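Local coordinates for protein regulator of nonsense transcripts 2 (Homo sapiens, PDB 4CEM) that acts in nonsense-mediated mRNA decay, the fragment here being the first of its three MIF4G domains, a helical fold with no strand, at residues 103-114 and 151-161. Residues are numbered along the deposited sequence; the frame is centred on the assembly and turned at random.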
ATOM      1  N   VAL A 103       7.333   5.436  -4.881  1.00 43.63           N
ATOM      2  CA  VAL A 103       6.056   5.124  -5.539  1.00 42.56           C
ATOM      3  C   VAL A 103       5.421   6.338  -6.234  1.00 43.16           C
ATOM      4  O   VAL A 103       4.881   6.209  -7.334  1.00 45.39           O
ATOM      5  CB  VAL A 103       5.046   4.500  -4.560  1.00 42.63           C
ATOM      6  CG1 VAL A 103       3.704   4.277  -5.241  1.00 43.38           C
ATOM      7  CG2 VAL A 103       5.579   3.190  -4.002  1.00 41.48           C
ATOM      8  N   ASN A 104       5.499   7.515  -5.618  1.00 42.76           N
ATOM      9  CA  ASN A 104       4.996   8.726  -6.266  1.00 42.46           C
ATOM     10  C   ASN A 104       5.663   9.001  -7.604  1.00 41.76           C
ATOM     11  O   ASN A 104       4.995   9.416  -8.541  1.00 45.87           O
ATOM     12  CB  ASN A 104       5.150   9.951  -5.363  1.00 45.38           C
ATOM     13  CG  ASN A 104       4.088  10.020  -4.266  1.00 46.68           C
ATOM     14  OD1 ASN A 104       2.991   9.469  -4.396  1.00 44.19           O
ATOM     15  ND2 ASN A 104       4.411  10.728  -3.182  1.00 46.54           N
ATOM     16  N   CYS A 105       6.970   8.776  -7.704  1.00 40.34           N
ATOM     17  CA  CYS A 105       7.663   8.947  -8.981  1.00 38.31           C
ATOM     18  C   CYS A 105       7.124   7.974 -10.028  1.00 37.78           C
ATOM     19  O   CYS A 105       6.797   8.377 -11.147  1.00 35.36           O
ATOM     20  CB  CYS A 105       9.170   8.753  -8.831  1.00 38.69           C
ATOM     21  SG  CYS A 105      10.081   8.985 -10.376  1.00 41.13           S
ATOM     22  N   ALA A 106       7.013   6.700  -9.661  1.00 36.40           N
ATOM     23  CA  ALA A 106       6.492   5.690 -10.584  1.00 35.49           C
ATOM     24  C   ALA A 106       5.106   6.086 -11.098  1.00 35.92           C
ATOM     25  O   ALA A 106       4.819   5.976 -12.301  1.00 36.78           O
ATOM     26  CB  ALA A 106       6.440   4.330  -9.914  1.00 33.76           C
ATOM     27  N   VAL A 107       4.257   6.567 -10.189  1.00 34.10           N
ATOM     28  CA  VAL A 107       2.896   6.959 -10.544  1.00 33.98           C
ATOM     29  C   VAL A 107       2.947   8.152 -11.493  1.00 34.41           C
ATOM     30  O   VAL A 107       2.164   8.232 -12.446  1.00 34.55           O
ATOM     31  CB  VAL A 107       2.048   7.296  -9.283  1.00 33.96           C
ATOM     32  CG1 VAL A 107       0.699   7.884  -9.666  1.00 32.53           C
ATOM     33  CG2 VAL A 107       1.849   6.055  -8.425  1.00 32.22           C
ATOM     34  N   HIS A 108       3.875   9.071 -11.237  1.00 33.49           N
ATOM     35  CA  HIS A 108       4.077  10.210 -12.135  1.00 33.73           C
ATOM     36  C   HIS A 108       4.426   9.747 -13.519  1.00 34.35           C
ATOM     37  O   HIS A 108       3.879  10.258 -14.492  1.00 35.82           O
ATOM     38  CB  HIS A 108       5.149  11.165 -11.585  1.00 33.58           C
ATOM     39  CG  HIS A 108       5.694  12.146 -12.607  1.00 32.97           C
ATOM     40  ND1 HIS A 108       5.043  13.275 -12.953  1.00 32.85           N
ATOM     41  CD2 HIS A 108       6.877  12.135 -13.341  1.00 32.89           C
ATOM     42  CE1 HIS A 108       5.761  13.944 -13.868  1.00 32.74           C
ATOM     43  NE2 HIS A 108       6.887  13.246 -14.105  1.00 33.28           N
ATOM     44  N   LEU A 109       5.343   8.781 -13.624  1.00 35.27           N
ATOM     45  CA  LEU A 109       5.755   8.260 -14.930  1.00 34.67           C
ATOM     46  C   LEU A 109       4.614   7.501 -15.569  1.00 33.94           C
ATOM     47  O   LEU A 109       4.411   7.609 -16.771  1.00 32.23           O
ATOM     48  CB  LEU A 109       6.995   7.366 -14.839  1.00 34.53           C
ATOM     49  CG  LEU A 109       8.314   8.095 -14.543  1.00 35.14           C
ATOM     50  CD1 LEU A 109       9.460   7.115 -14.310  1.00 32.84           C
ATOM     51  CD2 LEU A 109       8.660   9.096 -15.640  1.00 35.49           C
ATOM     52  N   CYS A 110       3.864   6.747 -14.767  1.00 34.03           N
ATOM     53  CA  CYS A 110       2.691   6.045 -15.285  1.00 34.85           C
ATOM     54  C   CYS A 110       1.647   7.017 -15.867  1.00 35.14           C
ATOM     55  O   CYS A 110       0.956   6.684 -16.834  1.00 34.99           O
ATOM     56  CB  CYS A 110       2.060   5.158 -14.210  1.00 35.40           C
ATOM     57  SG  CYS A 110       3.000   3.669 -13.786  1.00 36.59           S
ATOM     58  N   SER A 111       1.559   8.222 -15.301  1.00 34.97           N
ATOM     59  CA  SER A 111       0.617   9.237 -15.783  1.00 34.24           C
ATOM     60  C   SER A 111       1.062   9.859 -17.094  1.00 34.52           C
ATOM     61  O   SER A 111       0.228  10.191 -17.936  1.00 35.50           O
ATOM     62  CB  SER A 111       0.406  10.337 -14.737  1.00 34.88           C
ATOM     63  OG  SER A 111      -0.103   9.796 -13.530  1.00 35.42           O
ATOM     64  N   LEU A 112       2.366  10.038 -17.281  1.00 35.06           N
ATOM     65  CA  LEU A 112       2.856  10.560 -18.557  1.00 34.71           C
ATOM     66  C   LEU A 112       2.615   9.533 -19.676  1.00 35.32           C
ATOM     67  O   LEU A 112       2.225   9.896 -20.782  1.00 37.81           O
ATOM     68  CB  LEU A 112       4.334  10.940 -18.478  1.00 34.43           C
ATOM     69  CG  LEU A 112       4.758  12.049 -17.507  1.00 33.07           C
ATOM     70  CD1 LEU A 112       6.275  12.154 -17.491  1.00 31.64           C
ATOM     71  CD2 LEU A 112       4.130  13.381 -17.877  1.00 31.69           C
ATOM     72  N   PHE A 113       2.833   8.256 -19.380  1.00 36.05           N
ATOM     73  CA  PHE A 113       2.529   7.173 -20.329  1.00 36.11           C
ATOM     74  C   PHE A 113       1.051   7.177 -20.671  1.00 34.96           C
ATOM     75  O   PHE A 113       0.669   7.254 -21.833  1.00 33.38           O
ATOM     76  CB  PHE A 113       2.897   5.802 -19.744  1.00 36.70           C
ATOM     77  CG  PHE A 113       4.286   5.338 -20.089  1.00 37.78           C
ATOM     78  CD1 PHE A 113       4.559   4.799 -21.343  1.00 38.50           C
ATOM     79  CD2 PHE A 113       5.317   5.427 -19.165  1.00 38.10           C
ATOM     80  CE1 PHE A 113       5.831   4.360 -21.668  1.00 38.30           C
ATOM     81  CE2 PHE A 113       6.593   4.992 -19.484  1.00 38.85           C
ATOM     82  CZ  PHE A 113       6.851   4.458 -20.737  1.00 39.31           C
ATOM     83  N   HIS A 114       0.227   7.103 -19.634  1.00 36.18           N
ATOM     84  CA  HIS A 114      -1.219   7.063 -19.797  1.00 36.25           C
ATOM     85  C   HIS A 114      -1.730   8.222 -20.589  1.00 36.40           C
ATOM     86  O   HIS A 114      -2.578   8.044 -21.444  1.00 36.83           O
ATOM     87  CB  HIS A 114      -1.899   7.037 -18.440  1.00 36.49           C
ATOM     88  CG  HIS A 114      -3.401   7.152 -18.513  1.00 37.08           C
ATOM     89  ND1 HIS A 114      -4.167   6.219 -19.100  1.00 36.51           N
ATOM     90  CD2 HIS A 114      -4.268   8.139 -18.042  1.00 36.30           C
ATOM     91  CE1 HIS A 114      -5.458   6.587 -19.013  1.00 38.13           C
ATOM     92  NE2 HIS A 114      -5.515   7.765 -18.363  1.00 37.72           N
ATOM     93  N   ARG A 151       0.003  -0.839  -2.508  1.00 45.43           N
ATOM     94  CA  ARG A 151      -0.059   0.610  -2.467  1.00 45.44           C
ATOM     95  C   ARG A 151      -0.039   1.183  -3.875  1.00 43.66           C
ATOM     96  O   ARG A 151      -0.776   2.128  -4.182  1.00 42.00           O
ATOM     97  CB  ARG A 151       1.105   1.186  -1.672  1.00 47.92           C
ATOM     98  CG  ARG A 151       1.191   2.703  -1.768  1.00 50.70           C
ATOM     99  CD  ARG A 151       2.448   3.223  -1.119  1.00 51.45           C
ATOM    100  NE  ARG A 151       2.578   4.662  -1.298  1.00 53.68           N
ATOM    101  CZ  ARG A 151       3.605   5.380  -0.854  1.00 55.30           C
ATOM    102  NH1 ARG A 151       4.602   4.793  -0.204  1.00 57.08           N
ATOM    103  NH2 ARG A 151       3.639   6.690  -1.061  1.00 56.66           N
ATOM    104  N   PHE A 152       0.819   0.612  -4.718  1.00 43.25           N
ATOM    105  CA  PHE A 152       1.000   1.087  -6.084  1.00 41.90           C
ATOM    106  C   PHE A 152      -0.318   0.965  -6.860  1.00 41.82           C
ATOM    107  O   PHE A 152      -0.817   1.963  -7.371  1.00 41.20           O
ATOM    108  CB  PHE A 152       2.130   0.306  -6.758  1.00 43.04           C
ATOM    109  CG  PHE A 152       2.666   0.922  -8.043  1.00 43.90           C
ATOM    110  CD1 PHE A 152       2.112   2.064  -8.620  1.00 43.39           C
ATOM    111  CD2 PHE A 152       3.751   0.328  -8.683  1.00 43.03           C
ATOM    112  CE1 PHE A 152       2.623   2.582  -9.796  1.00 43.25           C
ATOM    113  CE2 PHE A 152       4.260   0.845  -9.859  1.00 42.44           C
ATOM    114  CZ  PHE A 152       3.696   1.974 -10.414  1.00 43.02           C
ATOM    115  N   ILE A 153      -0.909  -0.231  -6.919  1.00 42.70           N
ATOM    116  CA  ILE A 153      -2.179  -0.388  -7.654  1.00 43.15           C
ATOM    117  C   ILE A 153      -3.302   0.463  -7.050  1.00 42.42           C
ATOM    118  O   ILE A 153      -4.197   0.932  -7.784  1.00 41.20           O
ATOM    119  CB  ILE A 153      -2.635  -1.863  -7.814  1.00 44.37           C
ATOM    120  CG1 ILE A 153      -2.987  -2.492  -6.471  1.00 45.32           C
ATOM    121  CG2 ILE A 153      -1.571  -2.688  -8.538  1.00 44.32           C
ATOM    122  CD1 ILE A 153      -3.528  -3.897  -6.606  1.00 46.04           C
ATOM    123  N   ALA A 154      -3.237   0.675  -5.730  1.00 40.32           N
ATOM    124  CA  ALA A 154      -4.123   1.632  -5.040  1.00 38.75           C
ATOM    125  C   ALA A 154      -4.000   3.044  -5.623  1.00 37.62           C
ATOM    126  O   ALA A 154      -4.994   3.604  -6.066  1.00 36.34           O
ATOM    127  CB  ALA A 154      -3.837   1.653  -3.549  1.00 38.23           C
ATOM    128  N   GLU A 155      -2.791   3.608  -5.653  1.00 36.15           N
ATOM    129  CA  GLU A 155      -2.614   4.946  -6.234  1.00 37.46           C
ATOM    130  C   GLU A 155      -3.077   4.989  -7.676  1.00 36.64           C
ATOM    131  O   GLU A 155      -3.805   5.904  -8.069  1.00 35.47           O
ATOM    132  CB  GLU A 155      -1.158   5.426  -6.183  1.00 38.76           C
ATOM    133  CG  GLU A 155      -0.725   6.028  -4.859  1.00 41.11           C
ATOM    134  CD  GLU A 155      -1.565   7.210  -4.409  1.00 41.48           C
ATOM    135  OE1 GLU A 155      -2.093   7.969  -5.245  1.00 44.69           O
ATOM    136  OE2 GLU A 155      -1.685   7.385  -3.195  1.00 42.56           O
ATOM    137  N   LEU A 156      -2.652   3.999  -8.462  1.00 35.45           N
ATOM    138  CA  LEU A 156      -2.996   3.961  -9.881  1.00 35.02           C
ATOM    139  C   LEU A 156      -4.509   4.016 -10.097  1.00 33.79           C
ATOM    140  O   LEU A 156      -4.979   4.534 -11.113  1.00 33.26           O
ATOM    141  CB  LEU A 156      -2.417   2.714 -10.555  1.00 35.58           C
ATOM    142  CG  LEU A 156      -0.908   2.716 -10.797  1.00 34.22           C
ATOM    143  CD1 LEU A 156      -0.452   1.323 -11.187  1.00 33.49           C
ATOM    144  CD2 LEU A 156      -0.554   3.729 -11.868  1.00 33.55           C
ATOM    145  N   THR A 157      -5.268   3.477  -9.150  1.00 31.68           N
ATOM    146  CA  THR A 157      -6.712   3.592  -9.206  1.00 31.40           C
ATOM    147  C   THR A 157      -7.130   5.005  -8.775  1.00 30.86           C
ATOM    148  O   THR A 157      -7.819   5.705  -9.508  1.00 31.03           O
ATOM    149  CB  THR A 157      -7.395   2.509  -8.342  1.00 31.58           C
ATOM    150  OG1 THR A 157      -6.794   1.232  -8.608  1.00 31.59           O
ATOM    151  CG2 THR A 157      -8.885   2.444  -8.634  1.00 30.67           C
ATOM    152  N   ILE A 158      -6.672   5.446  -7.609  1.00 31.99           N
ATOM    153  CA  ILE A 158      -7.059   6.762  -7.078  1.00 31.83           C
ATOM    154  C   ILE A 158      -6.779   7.863  -8.084  1.00 31.78           C
ATOM    155  O   ILE A 158      -7.573   8.788  -8.260  1.00 34.61           O
ATOM    156  CB  ILE A 158      -6.294   7.123  -5.796  1.00 30.78           C
ATOM    157  CG1 ILE A 158      -6.655   6.170  -4.665  1.00 29.82           C
ATOM    158  CG2 ILE A 158      -6.629   8.547  -5.381  1.00 30.91           C
ATOM    159  CD1 ILE A 158      -5.744   6.291  -3.476  1.00 29.57           C
ATOM    160  N   VAL A 159      -5.649   7.728  -8.753  1.00 31.22           N
ATOM    161  CA  VAL A 159      -5.165   8.713  -9.716  1.00 31.26           C
ATOM    162  C   VAL A 159      -5.833   8.562 -11.094  1.00 31.35           C
ATOM    163  O   VAL A 159      -5.535   9.309 -12.016  1.00 32.25           O
ATOM    164  CB  VAL A 159      -3.616   8.610  -9.762  1.00 31.74           C
ATOM    165  CG1 VAL A 159      -3.057   8.599 -11.178  1.00 30.57           C
ATOM    166  CG2 VAL A 159      -3.005   9.677  -8.865  1.00 30.47           C
ATOM    167  N   GLY A 160      -6.743   7.599 -11.234  1.00 31.90           N
ATOM    168  CA  GLY A 160      -7.573   7.483 -12.436  1.00 32.45           C
ATOM    169  C   GLY A 160      -6.938   6.860 -13.677  1.00 33.00           C
ATOM    170  O   GLY A 160      -7.527   6.906 -14.757  1.00 32.27           O
ATOM    171  N   ILE A 161      -5.746   6.283 -13.535  1.00 33.30           N
ATOM    172  CA  ILE A 161      -5.126   5.524 -14.618  1.00 33.73           C
ATOM    173  C   ILE A 161      -5.940   4.256 -14.856  1.00 35.44           C
ATOM    174  O   ILE A 161      -6.248   3.917 -15.997  1.00 38.21           O
ATOM    175  CB  ILE A 161      -3.653   5.197 -14.307  1.00 33.56           C
ATOM    176  CG1 ILE A 161      -2.821   6.487 -14.358  1.00 33.73           C
ATOM    177  CG2 ILE A 161      -3.100   4.185 -15.302  1.00 32.36           C
ATOM    178  CD1 ILE A 161      -1.437   6.368 -13.764  1.00 33.22           C
TER
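Phe152 enters helix 103-114 as a knob, its ring lodged in the hole made by Val103, Ala106, Val107 and Cys110. With CG anti to the backbone N (chi1 -165°), the ring swings toward the other helix, and its end, CZ, lies 3.7 Å from Ala106 CB; the small Ala106 methyl leaves room for the ring there. Cys110 SG meets the ring at its edge, 3.8 Å from Phe152 CZ, while Val107 CG2 lies obliquely to it, 3.8 Å from CE1. Cutting the ring back to a methyl, as with an alanine here, is likely to leave a gap among these four residues and deprive the thiol of its aromatic neighbour.

Ile161, past the Schellman turn at Gly160, carries the contact on beyond the helix end. Its apolar ethyl arm is long enough to bring CD1 to the other helix, where it rests against both Cys110 and Ser111, 3.7 Å from Cys110 CB. The Ser111 hydroxyl beside it donates to Val107 O within its own helix. Val103 fills the other end, its CB centred over one face of the Arg151 guanidinium, 4.1 Å from CZ, so a flat cation rests on a branched aliphatic surface.

The axes cross at -43°, 10.3 Å apart, in the helical MIF4G domain. Helix 6-33 packs on Ser111 and Val159, with Arg25 salt-bridged to Glu155, while helices 70-79 and 189-204 flank Asn104 and Ala154 respectively.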